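Local coordinates for protein oxidoreductase, Gfo/Idh/MocA family (Vibrio cholerae, PDB 1XEA) that probably binds a nicotinamide dinucleotide in its Rossmann domain and carries out a redox reaction on a substrate not yet identified, at residues A[140-152]-A[206-218]. Sequence-based numbering, arbitrary orientation.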
loop_
_atom_site.group_PDB
_atom_site.type_symbol
_atom_site.label_atom_id
_atom_site.label_comp_id
_atom_site.label_asym_id
_atom_site.label_seq_id
_atom_site.Cartn_x
_atom_site.Cartn_y
_atom_site.Cartn_z
ATOM N N GLU A 140 -12.260 15.079 -23.267
ATOM C CA GLU A 140 -12.971 16.284 -22.849
ATOM C C GLU A 140 -12.660 16.531 -21.370
ATOM O O GLU A 140 -11.895 15.792 -20.756
ATOM C CB GLU A 140 -14.490 16.115 -22.984
ATOM C CG GLU A 140 -14.985 15.521 -24.285
ATOM C CD GLU A 140 -16.512 15.453 -24.359
ATOM O OE1 GLU A 140 -17.150 16.514 -24.539
ATOM O OE2 GLU A 140 -17.069 14.339 -24.232
ATOM N N CYS A 141 -13.272 17.567 -20.806
ATOM C CA CYS A 141 -13.101 17.883 -19.401
ATOM C C CYS A 141 -14.290 17.315 -18.625
ATOM O O CYS A 141 -14.156 16.943 -17.463
ATOM C CB CYS A 141 -13.037 19.387 -19.205
ATOM S SG CYS A 141 -11.550 20.138 -19.832
ATOM N N GLY A 142 -15.452 17.261 -19.275
ATOM C CA GLY A 142 -16.653 16.726 -18.657
ATOM C C GLY A 142 -16.948 17.167 -17.233
ATOM O O GLY A 142 -17.098 18.355 -16.939
ATOM N N ALA A 143 -17.032 16.200 -16.332
ATOM C CA ALA A 143 -17.318 16.510 -14.943
ATOM C C ALA A 143 -16.045 16.686 -14.122
ATOM O O ALA A 143 -16.106 16.979 -12.928
ATOM C CB ALA A 143 -18.186 15.415 -14.341
ATOM N N LEU A 144 -14.892 16.507 -14.759
ATOM C CA LEU A 144 -13.610 16.636 -14.068
ATOM C C LEU A 144 -13.428 17.971 -13.360
ATOM O O LEU A 144 -13.438 19.020 -13.997
ATOM C CB LEU A 144 -12.451 16.439 -15.051
ATOM C CG LEU A 144 -12.013 15.006 -15.340
ATOM C CD1 LEU A 144 -10.862 15.007 -16.346
ATOM C CD2 LEU A 144 -11.586 14.337 -14.047
ATOM N N ARG A 145 -13.264 17.934 -12.042
ATOM C CA ARG A 145 -13.050 19.163 -11.291
ATOM C C ARG A 145 -11.555 19.440 -11.218
ATOM O O ARG A 145 -11.132 20.545 -10.889
ATOM C CB ARG A 145 -13.639 19.059 -9.883
ATOM C CG ARG A 145 -15.148 18.935 -9.866
ATOM C CD ARG A 145 -15.805 20.166 -10.466
ATOM N NE ARG A 145 -17.197 19.919 -10.852
ATOM C CZ ARG A 145 -17.647 19.960 -12.105
ATOM N NH1 ARG A 145 -16.810 20.240 -13.100
ATOM N NH2 ARG A 145 -18.933 19.722 -12.362
ATOM N N SER A 146 -10.761 18.424 -11.532
ATOM C CA SER A 146 -9.310 18.553 -11.530
ATOM C C SER A 146 -8.669 17.269 -12.065
ATOM O O SER A 146 -9.248 16.184 -11.980
ATOM C CB SER A 146 -8.798 18.871 -10.113
ATOM O OG SER A 146 -8.335 17.712 -9.437
ATOM N N LEU A 147 -7.484 17.411 -12.641
ATOM C CA LEU A 147 -6.741 16.287 -13.184
ATOM C C LEU A 147 -5.258 16.648 -13.108
ATOM O O LEU A 147 -4.827 17.640 -13.697
ATOM C CB LEU A 147 -7.145 16.014 -14.639
ATOM C CG LEU A 147 -6.331 14.940 -15.382
ATOM C CD1 LEU A 147 -6.600 13.580 -14.771
ATOM C CD2 LEU A 147 -6.668 14.946 -16.858
ATOM N N ARG A 148 -4.487 15.853 -12.374
ATOM C CA ARG A 148 -3.063 16.103 -12.210
ATOM C C ARG A 148 -2.247 14.935 -12.722
ATOM O O ARG A 148 -2.398 13.799 -12.267
ATOM C CB ARG A 148 -2.732 16.341 -10.736
ATOM C CG ARG A 148 -1.249 16.507 -10.445
ATOM C CD ARG A 148 -1.023 16.916 -9.000
ATOM N NE ARG A 148 -1.340 15.855 -8.058
ATOM C CZ ARG A 148 -1.776 16.059 -6.818
ATOM N NH1 ARG A 148 -1.956 17.297 -6.362
ATOM N NH2 ARG A 148 -2.029 15.016 -6.031
ATOM N N TRP A 149 -1.366 15.217 -13.667
ATOM C CA TRP A 149 -0.527 14.178 -14.223
ATOM C C TRP A 149 0.922 14.437 -13.786
ATOM O O TRP A 149 1.510 15.445 -14.155
ATOM C CB TRP A 149 -0.657 14.204 -15.748
ATOM C CG TRP A 149 -0.340 12.892 -16.385
ATOM C CD1 TRP A 149 0.870 12.253 -16.387
ATOM C CD2 TRP A 149 -1.249 12.032 -17.064
ATOM N NE1 TRP A 149 0.768 11.053 -17.023
ATOM C CE2 TRP A 149 -0.523 10.888 -17.453
ATOM C CE3 TRP A 149 -2.612 12.113 -17.387
ATOM C CZ2 TRP A 149 -1.113 9.829 -18.145
ATOM C CZ3 TRP A 149 -3.191 11.061 -18.075
ATOM C CH2 TRP A 149 -2.441 9.937 -18.447
ATOM N N GLU A 150 1.475 13.542 -12.975
ATOM C CA GLU A 150 2.851 13.658 -12.505
ATOM C C GLU A 150 3.705 12.578 -13.177
ATOM O O GLU A 150 3.312 11.411 -13.245
ATOM C CB GLU A 150 2.914 13.461 -10.987
ATOM C CG GLU A 150 2.126 14.481 -10.174
ATOM C CD GLU A 150 2.231 14.265 -8.666
ATOM O OE1 GLU A 150 3.363 14.284 -8.132
ATOM O OE2 GLU A 150 1.175 14.079 -8.016
ATOM N N LYS A 151 4.866 12.969 -13.680
ATOM C CA LYS A 151 5.773 12.021 -14.306
ATOM C C LYS A 151 7.153 12.475 -13.893
ATOM O O LYS A 151 7.675 13.452 -14.430
ATOM C CB LYS A 151 5.645 12.058 -15.823
ATOM C CG LYS A 151 6.370 10.918 -16.514
ATOM C CD LYS A 151 6.248 11.021 -18.028
ATOM C CE LYS A 151 6.793 9.774 -18.699
ATOM N NZ LYS A 151 8.207 9.516 -18.317
ATOM N N HIS A 152 7.741 11.767 -12.936
ATOM C CA HIS A 152 9.049 12.145 -12.426
ATOM C C HIS A 152 10.139 11.140 -12.777
ATOM O O HIS A 152 9.856 9.980 -13.074
ATOM C CB HIS A 152 8.986 12.330 -10.900
ATOM C CG HIS A 152 7.837 13.174 -10.426
ATOM N ND1 HIS A 152 7.325 14.226 -11.155
ATOM C CD2 HIS A 152 7.122 13.136 -9.276
ATOM C CE1 HIS A 152 6.345 14.798 -10.477
ATOM N NE2 HIS A 152 6.202 14.155 -9.333
ATOM N N THR A 206 -9.582 25.707 -16.833
ATOM C CA THR A 206 -10.521 25.875 -17.946
ATOM C C THR A 206 -11.926 25.597 -17.451
ATOM O O THR A 206 -12.326 24.437 -17.316
ATOM C CB THR A 206 -10.255 24.880 -19.104
ATOM O OG1 THR A 206 -9.043 25.233 -19.781
ATOM C CG2 THR A 206 -11.412 24.886 -20.103
ATOM N N GLY A 207 -12.680 26.656 -17.193
ATOM C CA GLY A 207 -14.036 26.473 -16.717
ATOM C C GLY A 207 -14.002 25.982 -15.288
ATOM O O GLY A 207 -13.435 26.638 -14.419
ATOM N N ASP A 208 -14.598 24.824 -15.041
ATOM C CA ASP A 208 -14.625 24.275 -13.699
ATOM C C ASP A 208 -13.619 23.153 -13.556
ATOM O O ASP A 208 -13.722 22.324 -12.654
ATOM C CB ASP A 208 -16.022 23.749 -13.374
ATOM C CG ASP A 208 -17.093 24.795 -13.561
ATOM O OD1 ASP A 208 -16.960 25.897 -12.990
ATOM O OD2 ASP A 208 -18.068 24.515 -14.286
ATOM N N THR A 209 -12.635 23.130 -14.438
ATOM C CA THR A 209 -11.640 22.075 -14.392
ATOM C C THR A 209 -10.230 22.611 -14.235
ATOM O O THR A 209 -9.820 23.502 -14.965
ATOM C CB THR A 209 -11.692 21.234 -15.671
ATOM O OG1 THR A 209 -13.036 20.786 -15.891
ATOM C CG2 THR A 209 -10.767 20.033 -15.550
ATOM N N LEU A 210 -9.487 22.071 -13.283
ATOM C CA LEU A 210 -8.125 22.518 -13.093
ATOM C C LEU A 210 -7.196 21.440 -13.631
ATOM O O LEU A 210 -7.205 20.301 -13.153
ATOM C CB LEU A 210 -7.855 22.775 -11.614
ATOM C CG LEU A 210 -6.416 23.151 -11.227
ATOM C CD1 LEU A 210 -6.062 24.560 -11.675
ATOM C CD2 LEU A 210 -6.285 23.032 -9.718
ATOM N N LEU A 211 -6.413 21.809 -14.645
ATOM C CA LEU A 211 -5.466 20.906 -15.300
ATOM C C LEU A 211 -4.060 21.153 -14.764
ATOM O O LEU A 211 -3.694 22.291 -14.475
ATOM C CB LEU A 211 -5.524 21.128 -16.814
ATOM C CG LEU A 211 -6.944 20.983 -17.369
ATOM C CD1 LEU A 211 -6.959 21.082 -18.886
ATOM C CD2 LEU A 211 -7.494 19.643 -16.934
ATOM N N HIS A 212 -3.270 20.092 -14.628
ATOM C CA HIS A 212 -1.923 20.235 -14.079
ATOM C C HIS A 212 -0.944 19.174 -14.566
ATOM O O HIS A 212 -1.181 17.973 -14.415
ATOM C CB HIS A 212 -1.998 20.197 -12.547
ATOM C CG HIS A 212 -0.690 20.456 -11.857
ATOM N ND1 HIS A 212 -0.543 20.361 -10.488
ATOM C CD2 HIS A 212 0.523 20.819 -12.339
ATOM C CE1 HIS A 212 0.703 20.654 -10.157
ATOM N NE2 HIS A 212 1.370 20.935 -11.262
ATOM N N ALA A 213 0.162 19.633 -15.146
ATOM C CA ALA A 213 1.209 18.746 -15.644
ATOM C C ALA A 213 2.439 19.033 -14.799
ATOM O O ALA A 213 2.888 20.169 -14.711
ATOM C CB ALA A 213 1.491 19.019 -17.114
ATOM N N SER A 214 2.980 17.988 -14.190
ATOM C CA SER A 214 4.115 18.116 -13.301
ATOM C C SER A 214 5.208 17.098 -13.647
ATOM O O SER A 214 4.945 15.903 -13.820
ATOM C CB SER A 214 3.596 17.922 -11.874
ATOM O OG SER A 214 4.612 17.816 -10.909
HETATM N N MSE A 215 6.440 17.578 -13.762
HETATM C CA MSE A 215 7.554 16.697 -14.066
HETATM C C MSE A 215 8.793 17.125 -13.317
HETATM O O MSE A 215 9.336 18.199 -13.568
HETATM C CB MSE A 215 7.854 16.705 -15.557
HETATM C CG MSE A 215 9.097 15.917 -15.928
HETATM SE SE MSE A 215 9.256 15.655 -17.841
HETATM C CE MSE A 215 8.016 14.184 -18.023
ATOM N N ASN A 216 9.246 16.274 -12.406
ATOM C CA ASN A 216 10.439 16.568 -11.635
ATOM C C ASN A 216 11.447 15.502 -12.001
ATOM O O ASN A 216 11.426 14.399 -11.450
ATOM C CB ASN A 216 10.143 16.508 -10.141
ATOM C CG ASN A 216 11.300 16.990 -9.311
ATOM O OD1 ASN A 216 12.455 16.832 -9.691
ATOM N ND2 ASN A 216 11.001 17.580 -8.166
ATOM N N ARG A 217 12.322 15.825 -12.946
ATOM C CA ARG A 217 13.318 14.865 -13.383
ATOM C C ARG A 217 14.520 14.775 -12.465
ATOM O O ARG A 217 15.569 14.250 -12.835
ATOM C CB ARG A 217 13.725 15.158 -14.821
ATOM C CG ARG A 217 12.611 14.794 -15.762
ATOM C CD ARG A 217 12.952 15.094 -17.171
ATOM N NE ARG A 217 14.138 14.389 -17.603
ATOM C CZ ARG A 217 14.525 14.335 -18.868
ATOM N NH1 ARG A 217 13.811 14.945 -19.805
ATOM N NH2 ARG A 217 15.615 13.662 -19.193
ATOM N N GLN A 218 14.349 15.296 -11.258
ATOM C CA GLN A 218 15.375 15.239 -10.225
ATOM C C GLN A 218 14.625 14.815 -8.975
ATOM O O GLN A 218 14.846 15.356 -7.894
ATOM C CB GLN A 218 16.018 16.605 -9.988
ATOM C CG GLN A 218 17.084 17.005 -10.999
ATOM C CD GLN A 218 18.230 17.768 -10.336
ATOM O OE1 GLN A 218 17.993 18.715 -9.575
ATOM N NE2 GLN A 218 19.470 17.363 -10.623
#
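Trp149 and His212 meet through the straightest of the backbone bonds that join strands 146-152 and 209-216: the N-H of Trp149 reaches His212 O at 2.9 Å with an angle of 173°. The segment axes run nearly parallel. The donors of Ser214 and Lys151 continue the pattern, whereas His212 N to Leu147 O is weak.

At the C-terminal end the packing is close. The His152 ring lies across Asn216, its plane steeply inclined to the amide, and Asn216 CB sits over one face in a CH-pi contact, 4.1 Å from the ring centroid. Ser214 OG approaches the ring edge in plane, 3.5 Å from His152 CE1, while itself hydrogen-bonded to Asp201. Beyond it, His152 NE2 donates to Glu150 OE1, tilted from the ring plane; the other oxygen, OE2, takes a salt bridge from Arg148 NE at 3.1 Å and a second from Arg148 of the second subunit. These bonds hold the carboxylate from both oxygens and probably favour its charged form. Arg148 CD lies alongside His212 ND1.

On the other face Leu147 CB touches Leu211 CD2, and Trp149 and Leu211 pack on Val175 of helix 160-175.

The solvent side is the pair of exposed Asp208 and partly exposed Arg145: they point the same way, but guanidinium and carboxylate planes stand 81° apart and the charged atoms do not meet; Arg145 NE pairs with Asp231 instead. Buried Thr209, by contrast, ties this end down, its OG1, placed beside its own backbone N (chi1 -53°), donating to Leu144 O at 2.6 Å.

The strands form the one parallel pair in an otherwise antiparallel eight-strand sheet, consistent with this family's C-terminal domain, whose Arg148/Glu150 face meets the second subunit.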